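Local atomic coordinates of endoglucanase (Thermotoga maritima, PDB entry 2FVG), a protein that probably acts as a metal-dependent aminopeptidase of the M42 family, binding two divalent metal cations per subunit, although it is named an endoglucanase. Residues L56-H61 against Y187-V192. Residues are numbered along the deposited sequence; the frame is centred on the assembly and turned at random.
Sequences LLVSAH and YDTYFV
The carbonyl oxygen of V58 accepts the backbone N-H of V192, with V192 N 2.8 Å from V58 O, and also receives a CA-H...O contact from F191, whose CA lies 3.4 Å from V58 O. Four further backbone bonds alternate between the two parallel strands: L56 N gives to D188 O, Y190 N to L56 O, V58 N to Y190 O, and A60 N to V192 O.

On the face carrying L56, V58, T189 and F191, the L56 and T189 side chains lie alongside each other, pointing the same way; T189 OG1 sits 3.9 Å from L56 CB. T189 OG1 lies beside its own backbone N (chi1 -61°) and donates to Y187 O at 2.7 Å, while T189 CG2, on the other branch, meets V58 CG2 at 4.0 Å. A valine in place of T189 would probably leave Y187 O without the hydroxyl donor that the threonine supplies. V58 CB approaches the F191 ring obliquely, 4.2 Å from F191 CD2.

The other face holds L57, S59, Y190 and V192. Here the L57 side chain slants across V192, with L57 CD1 pressed to 3.2 Å from V192 CG2, tight for two methyls. S59 OG turns to Y293 OH, with which it is hydrogen-bonded.

Both strands belong to the central mixed sheet of the M42 catalytic fold, and strand 55-61 ends at H61, a predicted zinc ligand. Helix 166-180 packs on V58 and F191, helix 205-211 meets L57, Y190 and V192, and strand 215-224 pairs in parallel with the far edge of strand 55-61.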
loop_
_atom_site.group_PDB
_atom_site.type_symbol
_atom_site.label_atom_id
_atom_site.label_comp_id
_atom_site.label_asym_id
_atom_site.label_seq_id
_atom_site.Cartn_x
_atom_site.Cartn_y
_atom_site.Cartn_z
ATOM N N LEU A 56 -14.235 3.213 -14.555
ATOM C CA LEU A 56 -13.437 2.154 -13.961
ATOM C C LEU A 56 -12.753 2.783 -12.769
ATOM O O LEU A 56 -12.266 3.900 -12.851
ATOM C CB LEU A 56 -12.384 1.639 -14.932
ATOM C CG LEU A 56 -11.308 0.652 -14.442
ATOM C CD1 LEU A 56 -11.864 -0.701 -14.055
ATOM C CD2 LEU A 56 -10.281 0.455 -15.540
ATOM N N LEU A 57 -12.724 2.066 -11.664
ATOM C CA LEU A 57 -12.035 2.537 -10.457
ATOM C C LEU A 57 -10.814 1.642 -10.198
ATOM O O LEU A 57 -10.942 0.422 -10.158
ATOM C CB LEU A 57 -12.998 2.458 -9.283
ATOM C CG LEU A 57 -12.497 2.625 -7.844
ATOM C CD1 LEU A 57 -11.930 3.981 -7.615
ATOM C CD2 LEU A 57 -13.649 2.386 -6.874
ATOM N N VAL A 58 -9.633 2.229 -10.029
ATOM C CA VAL A 58 -8.417 1.438 -9.759
ATOM C C VAL A 58 -7.850 1.988 -8.464
ATOM O O VAL A 58 -7.547 3.168 -8.400
ATOM C CB VAL A 58 -7.396 1.557 -10.916
ATOM C CG1 VAL A 58 -6.123 0.736 -10.628
ATOM C CG2 VAL A 58 -8.023 1.096 -12.228
ATOM N N SER A 59 -7.707 1.174 -7.419
ATOM C CA SER A 59 -7.224 1.761 -6.162
ATOM C C SER A 59 -6.025 1.096 -5.443
ATOM O O SER A 59 -5.762 -0.087 -5.621
ATOM C CB SER A 59 -8.393 1.921 -5.184
ATOM O OG SER A 59 -8.827 0.666 -4.753
ATOM N N ALA A 60 -5.326 1.891 -4.623
ATOM C CA ALA A 60 -4.212 1.412 -3.798
ATOM C C ALA A 60 -4.274 2.156 -2.457
ATOM O O ALA A 60 -4.798 3.265 -2.406
ATOM C CB ALA A 60 -2.901 1.648 -4.502
ATOM N N HIS A 61 -3.737 1.565 -1.390
ATOM C CA HIS A 61 -3.760 2.188 -0.054
ATOM C C HIS A 61 -2.458 2.863 0.273
ATOM O O HIS A 61 -1.375 2.305 0.065
ATOM C CB HIS A 61 -4.025 1.131 1.023
ATOM C CG HIS A 61 -4.846 -0.009 0.523
ATOM N ND1 HIS A 61 -6.123 0.156 0.023
ATOM C CD2 HIS A 61 -4.573 -1.330 0.429
ATOM C CE1 HIS A 61 -6.601 -1.018 -0.353
ATOM N NE2 HIS A 61 -5.685 -1.938 -0.108
ATOM N N TYR A 187 -12.406 3.808 -20.817
ATOM C CA TYR A 187 -13.484 4.436 -20.059
ATOM C C TYR A 187 -12.911 5.349 -18.979
ATOM O O TYR A 187 -11.776 5.169 -18.538
ATOM C CB TYR A 187 -14.368 3.364 -19.350
ATOM C CG TYR A 187 -15.063 2.473 -20.318
ATOM C CD1 TYR A 187 -16.236 2.888 -20.938
ATOM C CD2 TYR A 187 -14.517 1.242 -20.687
ATOM C CE1 TYR A 187 -16.873 2.095 -21.887
ATOM C CE2 TYR A 187 -15.144 0.437 -21.642
ATOM C CZ TYR A 187 -16.327 0.873 -22.231
ATOM O OH TYR A 187 -16.972 0.109 -23.180
ATOM N N ASP A 188 -13.710 6.309 -18.537
ATOM C CA ASP A 188 -13.278 7.207 -17.489
ATOM C C ASP A 188 -12.690 6.366 -16.389
ATOM O O ASP A 188 -13.363 5.490 -15.857
ATOM C CB ASP A 188 -14.439 8.035 -16.953
ATOM C CG ASP A 188 -14.800 9.203 -17.844
ATOM O OD1 ASP A 188 -14.270 9.341 -18.985
ATOM O OD2 ASP A 188 -15.636 10.010 -17.384
ATOM N N THR A 189 -11.428 6.612 -16.059
ATOM C CA THR A 189 -10.765 5.786 -15.059
ATOM C C THR A 189 -10.311 6.622 -13.894
ATOM O O THR A 189 -9.585 7.573 -14.075
ATOM C CB THR A 189 -9.570 5.018 -15.680
ATOM O OG1 THR A 189 -10.062 4.158 -16.708
ATOM C CG2 THR A 189 -8.852 4.156 -14.621
ATOM N N TYR A 190 -10.775 6.280 -12.704
ATOM C CA TYR A 190 -10.350 6.968 -11.487
ATOM C C TYR A 190 -9.253 6.164 -10.791
ATOM O O TYR A 190 -9.421 4.976 -10.520
ATOM C CB TYR A 190 -11.522 7.138 -10.528
ATOM C CG TYR A 190 -12.591 8.073 -11.043
ATOM C CD1 TYR A 190 -13.603 7.616 -11.875
ATOM C CD2 TYR A 190 -12.590 9.419 -10.683
ATOM C CE1 TYR A 190 -14.585 8.487 -12.353
ATOM C CE2 TYR A 190 -13.566 10.289 -11.147
ATOM C CZ TYR A 190 -14.557 9.821 -11.983
ATOM O OH TYR A 190 -15.519 10.705 -12.453
ATOM N N PHE A 191 -8.113 6.799 -10.567
ATOM C CA PHE A 191 -7.027 6.191 -9.818
ATOM C C PHE A 191 -7.179 6.731 -8.409
ATOM O O PHE A 191 -7.063 7.934 -8.172
ATOM C CB PHE A 191 -5.671 6.540 -10.431
ATOM C CG PHE A 191 -5.460 5.929 -11.776
ATOM C CD1 PHE A 191 -5.956 6.538 -12.918
ATOM C CD2 PHE A 191 -4.799 4.703 -11.903
ATOM C CE1 PHE A 191 -5.768 5.952 -14.170
ATOM C CE2 PHE A 191 -4.599 4.120 -13.145
ATOM C CZ PHE A 191 -5.083 4.740 -14.277
ATOM N N VAL A 192 -7.474 5.849 -7.469
ATOM C CA VAL A 192 -7.713 6.289 -6.097
ATOM C C VAL A 192 -6.632 5.798 -5.134
ATOM O O VAL A 192 -6.257 4.631 -5.166
ATOM C CB VAL A 192 -9.151 5.897 -5.642
ATOM C CG1 VAL A 192 -9.452 6.425 -4.214
ATOM C CG2 VAL A 192 -10.178 6.496 -6.618
#